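Glycerate 2-kinase (Pyrococcus horikoshii, PDB 1X3L) catalyses the ATP-dependent phosphorylation of D-glycerate to 2-phosphoglycerate, with magnesium as the usual cofactor, and also accepts other nucleotides or pyrophosphate as phosphate donor. Local coordinates at residues 11-16 with 277-282; 154-159 with 227-232. One frame throughout, in Å; residues are numbered along the deposited sequence.

The two contacts lie on opposite sides of the chain's centre, their own centres 49 Å apart and their nearest atoms about 33 Å apart, so neither touches the other. Contact 1 pairs helix 6-20 with the end of helix 268-281, beside the mixed sheet that includes strand 359-366. Contact 2, nested along the chain within the loop that contact 1 closes, sets the end of helix 146-158 against the loop that follows helix 217-226. Charge and apolar packing share the first; the second is mostly apolar across its interface. Both lie away from Lys58, the residue inferred to bind substrate. An ethanediol, probably from the crystallisation liquor, touches one segment of each, outside the interface.

Contact 1 of 2, residues 11-16 with 277-282. With EDO (1,2-ethanediol), chain C.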
# COMPACT_ATOMS: atom_id res chain seq x y z
N LEU A 11 2.36 -8.08 -20.68
CA LEU A 11 1.20 -7.25 -20.38
C LEU A 11 0.11 -8.04 -19.66
O LEU A 11 -0.63 -7.50 -18.83
CB LEU A 11 0.66 -6.62 -21.67
CG LEU A 11 1.62 -5.60 -22.29
CD1 LEU A 11 1.08 -5.09 -23.64
CD2 LEU A 11 1.81 -4.44 -21.33
N ARG A 12 0.02 -9.33 -19.96
CA ARG A 12 -0.95 -10.20 -19.31
C ARG A 12 -0.62 -10.33 -17.82
O ARG A 12 -1.50 -10.30 -16.96
CB ARG A 12 -0.93 -11.59 -19.96
CG ARG A 12 -1.94 -12.57 -19.40
CD ARG A 12 -1.94 -13.90 -20.16
NE ARG A 12 -2.79 -14.89 -19.50
CZ ARG A 12 -4.09 -15.03 -19.72
NH1 ARG A 12 -4.71 -14.24 -20.60
NH2 ARG A 12 -4.78 -15.96 -19.07
N LEU A 13 0.67 -10.45 -17.51
CA LEU A 13 1.13 -10.57 -16.13
C LEU A 13 0.97 -9.25 -15.38
O LEU A 13 0.73 -9.24 -14.17
CB LEU A 13 2.59 -11.04 -16.11
CG LEU A 13 2.82 -12.43 -16.73
CD1 LEU A 13 4.30 -12.77 -16.74
CD2 LEU A 13 2.04 -13.48 -15.95
N VAL A 14 1.12 -8.13 -16.08
CA VAL A 14 0.94 -6.83 -15.45
C VAL A 14 -0.53 -6.72 -15.03
O VAL A 14 -0.84 -6.27 -13.92
CB VAL A 14 1.25 -5.66 -16.42
CG1 VAL A 14 0.72 -4.35 -15.83
CG2 VAL A 14 2.77 -5.57 -16.65
N GLY A 15 -1.43 -7.13 -15.92
CA GLY A 15 -2.85 -7.08 -15.62
C GLY A 15 -3.21 -7.90 -14.39
O GLY A 15 -4.05 -7.50 -13.59
N GLU A 16 -2.56 -9.06 -14.23
CA GLU A 16 -2.82 -9.92 -13.08
C GLU A 16 -2.41 -9.25 -11.77
O GLU A 16 -3.12 -9.35 -10.77
CB GLU A 16 -2.06 -11.25 -13.22
CG GLU A 16 -2.68 -12.22 -14.20
CD GLU A 16 -4.07 -12.67 -13.76
OE1 GLU A 16 -4.20 -13.22 -12.65
OE2 GLU A 16 -5.03 -12.46 -14.53
N ARG A 277 1.93 -17.04 -10.29
CA ARG A 277 0.91 -18.06 -10.49
C ARG A 277 0.48 -18.12 -11.96
O ARG A 277 0.38 -19.20 -12.55
CB ARG A 277 -0.29 -17.76 -9.59
CG ARG A 277 -1.42 -18.78 -9.63
CD ARG A 277 -2.53 -18.42 -8.63
NE ARG A 277 -2.06 -18.48 -7.24
CZ ARG A 277 -1.83 -17.42 -6.47
NH1 ARG A 277 -2.02 -16.19 -6.92
NH2 ARG A 277 -1.39 -17.60 -5.23
N GLU A 278 0.22 -16.96 -12.56
CA GLU A 278 -0.20 -16.90 -13.96
C GLU A 278 0.97 -17.33 -14.85
O GLU A 278 0.78 -18.05 -15.83
CB GLU A 278 -0.65 -15.48 -14.31
CG GLU A 278 -1.15 -15.28 -15.73
CD GLU A 278 -2.26 -16.25 -16.12
OE1 GLU A 278 -3.06 -16.63 -15.24
OE2 GLU A 278 -2.34 -16.62 -17.31
N ALA A 279 2.18 -16.90 -14.50
CA ALA A 279 3.36 -17.26 -15.27
C ALA A 279 3.48 -18.79 -15.34
O ALA A 279 3.75 -19.34 -16.41
CB ALA A 279 4.61 -16.67 -14.63
N GLN A 280 3.29 -19.46 -14.22
CA GLN A 280 3.37 -20.91 -14.19
C GLN A 280 2.30 -21.53 -15.08
O GLN A 280 2.56 -22.52 -15.77
CB GLN A 280 3.26 -21.42 -12.75
CG GLN A 280 4.45 -20.98 -11.90
CD GLN A 280 4.19 -21.09 -10.41
OE1 GLN A 280 3.10 -20.78 -9.93
NE2 GLN A 280 5.20 -21.52 -9.66
N ARG A 281 1.11 -20.95 -15.09
CA ARG A 281 0.02 -21.46 -15.92
C ARG A 281 0.37 -21.33 -17.40
O ARG A 281 -0.06 -22.14 -18.23
CB ARG A 281 -1.28 -20.71 -15.64
CG ARG A 281 -1.80 -20.89 -14.22
CD ARG A 281 -3.21 -20.31 -14.08
NE ARG A 281 -4.11 -20.93 -15.04
CZ ARG A 281 -5.42 -20.68 -15.12
NH1 ARG A 281 -5.99 -19.83 -14.28
NH2 ARG A 281 -6.15 -21.30 -16.04
N LEU A 282 1.16 -20.32 -17.73
CA LEU A 282 1.56 -20.10 -19.12
C LEU A 282 2.77 -20.96 -19.51
O LEU A 282 3.27 -20.86 -20.63
CB LEU A 282 1.85 -18.62 -19.35
CG LEU A 282 0.64 -17.71 -19.11
CD1 LEU A 282 1.06 -16.25 -19.09
CD2 LEU A 282 -0.41 -17.97 -20.20
C1 EDO C . -2.66 -5.41 -21.76
O1 EDO C . -3.05 -6.79 -21.57
C2 EDO C . -2.86 -4.60 -20.47
O2 EDO C . -2.07 -5.12 -19.38
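Helices 11-16 and 277-281 run roughly antiparallel at 144°, their axes 10.1 Å apart at closest approach, with Leu13 and Glu278 nearest by CA. Arg12, its CG anti to the backbone N (chi1 -178°) and its chain extended as far as NE, crosses the Glu278 side chain at about a right angle. It grips one carboxylate oxygen side-on: NE lies 2.8 Å from Glu278 OE2, and Arg12 NH2 reaches the same OE2 at 3.1 Å by a more bent bond. The oxygen sits at the guanidinium edge, in its plane, but both nitrogens approach from the same face of the carboxylate. Beside the salt bridge, Leu13 CD2 lies 3.7 Å from Glu278 CG and also meets Ala279 CB and Leu282 CD1. The contact joins the N-terminal helix 6-20 to helix 268-281, which leads into strand 285-290, an outermost strand of the mixed sheet; Val14 packs against Val363 and Phe365 of strand 359-366 in that sheet. Glu16 lays its CG 3.7 Å from Glu278 CG; with both chains bent at chi2, Glu16 OE1 lies 4.4 Å from Glu278 OE1, a like-charge approach that the arginine probably offsets. Leu282 CD1 flanks Arg12 CD at 4.0 Å.

Contact 2 of 2, residues 154-159 with 227-232; sequences DLLLKS and YDIWEK. With EDO (1,2-ethanediol), chain F.
Leu155 faces the loop 227-232 from the last part of helix 146-158, touching it at two levels. Its CB meets Ile229 CG2, while the branch tip CD1 reaches further along, 3.5 Å from the backbone O of Lys232 and close to the CB of the same lysine. Leu156 starts out pointing away, yet its CD2 returns to Ile229 CD1 at 3.4 Å, tighter than usual for two methyl groups, with the side chains crossing at about a right angle. The Leu156 side chain also packs on Ile166 and Val169 of helix 163-171. Ile229 holds CG1 between its backbone N and carbonyl carbon (chi1 53°); this torsion and an extended chi2 carry CD1 to Leu156 CD2 and near Leu155 O, while CG2 lies against Leu155 O and CB. Ser159 comes just after the helix; its OG turns back to donate to Leu155 O at 2.8 Å, in the carbonyl plane, an oxygen that also accepts from Ser159 N. The same OG lies 3.7 Å from Tyr227 CB, oblique to the ring. An alanine in place of Ser159 is likely to leave Leu155 O with one donor fewer and open a small gap beside Tyr227 CB. On the facing side Asp228, with positive phi, is the C' residue of the Schellman motif ending helix 217-226, and its O accepts Lys232 NZ. The hydrogen bonds of Ser159 OG and Lys232 NZ thus stay within their own segments and Tyr227 OH turns to Glu165, so helix end and loop meet mainly through methyl and methylene packing.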
# COMPACT_ATOMS: atom_id res chain seq x y z
N ASP A 154 2.88 19.32 13.87
CA ASP A 154 3.73 20.31 13.21
C ASP A 154 5.05 20.54 13.92
O ASP A 154 6.09 20.70 13.28
CB ASP A 154 3.00 21.65 13.07
CG ASP A 154 2.04 21.67 11.90
OD1 ASP A 154 2.47 21.34 10.77
OD2 ASP A 154 0.85 22.02 12.10
N LEU A 155 5.01 20.56 15.25
CA LEU A 155 6.22 20.76 16.03
C LEU A 155 7.13 19.54 15.92
O LEU A 155 8.34 19.65 16.07
CB LEU A 155 5.86 21.03 17.50
CG LEU A 155 5.06 22.30 17.76
CD1 LEU A 155 4.67 22.37 19.23
CD2 LEU A 155 5.89 23.52 17.37
N LEU A 156 6.52 18.39 15.66
CA LEU A 156 7.29 17.16 15.52
C LEU A 156 8.10 17.21 14.23
O LEU A 156 9.28 16.87 14.21
CB LEU A 156 6.35 15.95 15.50
CG LEU A 156 5.66 15.64 16.84
CD1 LEU A 156 4.64 14.53 16.65
CD2 LEU A 156 6.70 15.23 17.86
N LEU A 157 7.46 17.67 13.16
CA LEU A 157 8.12 17.79 11.87
C LEU A 157 9.12 18.95 11.89
O LEU A 157 10.28 18.79 11.52
CB LEU A 157 7.08 18.02 10.77
CG LEU A 157 6.03 16.92 10.62
CD1 LEU A 157 4.94 17.39 9.67
CD2 LEU A 157 6.69 15.65 10.09
N LYS A 158 8.65 20.12 12.32
CA LYS A 158 9.50 21.30 12.40
C LYS A 158 10.84 21.04 13.08
O LYS A 158 11.86 21.62 12.70
CB LYS A 158 8.78 22.42 13.15
CG LYS A 158 8.01 23.40 12.27
CD LYS A 158 7.50 24.57 13.10
CE LYS A 158 6.84 25.64 12.24
NZ LYS A 158 6.38 26.79 13.06
N SER A 159 10.84 20.16 14.08
CA SER A 159 12.07 19.86 14.81
C SER A 159 12.78 18.63 14.27
O SER A 159 13.73 18.13 14.88
CB SER A 159 11.76 19.67 16.29
OG SER A 159 10.89 18.56 16.47
N TYR A 227 13.18 16.41 21.66
CA TYR A 227 13.16 17.41 20.60
C TYR A 227 12.75 18.78 21.11
O TYR A 227 12.32 19.64 20.34
CB TYR A 227 12.23 16.94 19.48
CG TYR A 227 12.76 15.74 18.73
CD1 TYR A 227 11.91 14.76 18.24
CD2 TYR A 227 14.13 15.59 18.50
CE1 TYR A 227 12.40 13.65 17.55
CE2 TYR A 227 14.64 14.49 17.81
CZ TYR A 227 13.76 13.53 17.33
OH TYR A 227 14.26 12.45 16.64
N ASP A 228 12.89 18.97 22.42
CA ASP A 228 12.55 20.22 23.08
C ASP A 228 11.24 20.87 22.63
O ASP A 228 11.19 22.08 22.40
CB ASP A 228 13.70 21.22 22.92
CG ASP A 228 14.93 20.82 23.70
OD1 ASP A 228 14.84 20.72 24.95
OD2 ASP A 228 15.99 20.61 23.08
N ILE A 229 10.19 20.07 22.51
CA ILE A 229 8.89 20.60 22.12
C ILE A 229 7.85 20.23 23.17
O ILE A 229 6.67 20.55 23.03
CB ILE A 229 8.43 20.05 20.75
CG1 ILE A 229 8.48 18.53 20.74
CG2 ILE A 229 9.29 20.64 19.64
CD1 ILE A 229 7.96 17.91 19.47
N TRP A 230 8.30 19.55 24.22
CA TRP A 230 7.43 19.13 25.31
C TRP A 230 6.69 20.33 25.91
O TRP A 230 5.51 20.24 26.24
CB TRP A 230 8.24 18.43 26.40
CG TRP A 230 7.47 18.12 27.66
CD1 TRP A 230 7.65 18.68 28.89
CD2 TRP A 230 6.39 17.19 27.80
NE1 TRP A 230 6.76 18.16 29.79
CE2 TRP A 230 5.97 17.24 29.14
CE3 TRP A 230 5.74 16.31 26.91
CZ2 TRP A 230 4.92 16.45 29.63
CZ3 TRP A 230 4.70 15.53 27.40
CH2 TRP A 230 4.30 15.60 28.75
N GLU A 231 7.39 21.45 26.04
CA GLU A 231 6.79 22.66 26.60
C GLU A 231 6.12 23.47 25.50
O GLU A 231 5.31 24.36 25.79
CB GLU A 231 7.86 23.51 27.29
CG GLU A 231 8.54 22.84 28.48
CD GLU A 231 7.60 22.62 29.66
OE1 GLU A 231 8.04 22.02 30.66
OE2 GLU A 231 6.43 23.05 29.58
N LYS A 232 6.44 23.17 24.25
CA LYS A 232 5.87 23.90 23.13
C LYS A 232 4.50 23.37 22.69
O LYS A 232 3.70 24.12 22.14
CB LYS A 232 6.84 23.88 21.94
CG LYS A 232 8.15 24.62 22.19
CD LYS A 232 9.01 24.65 20.93
CE LYS A 232 10.28 25.47 21.12
NZ LYS A 232 11.21 24.87 22.12
C1 EDO F . 8.48 17.83 32.97
O1 EDO F . 8.58 16.44 33.30
C2 EDO F . 7.05 18.32 33.24
O2 EDO F . 6.95 19.71 32.91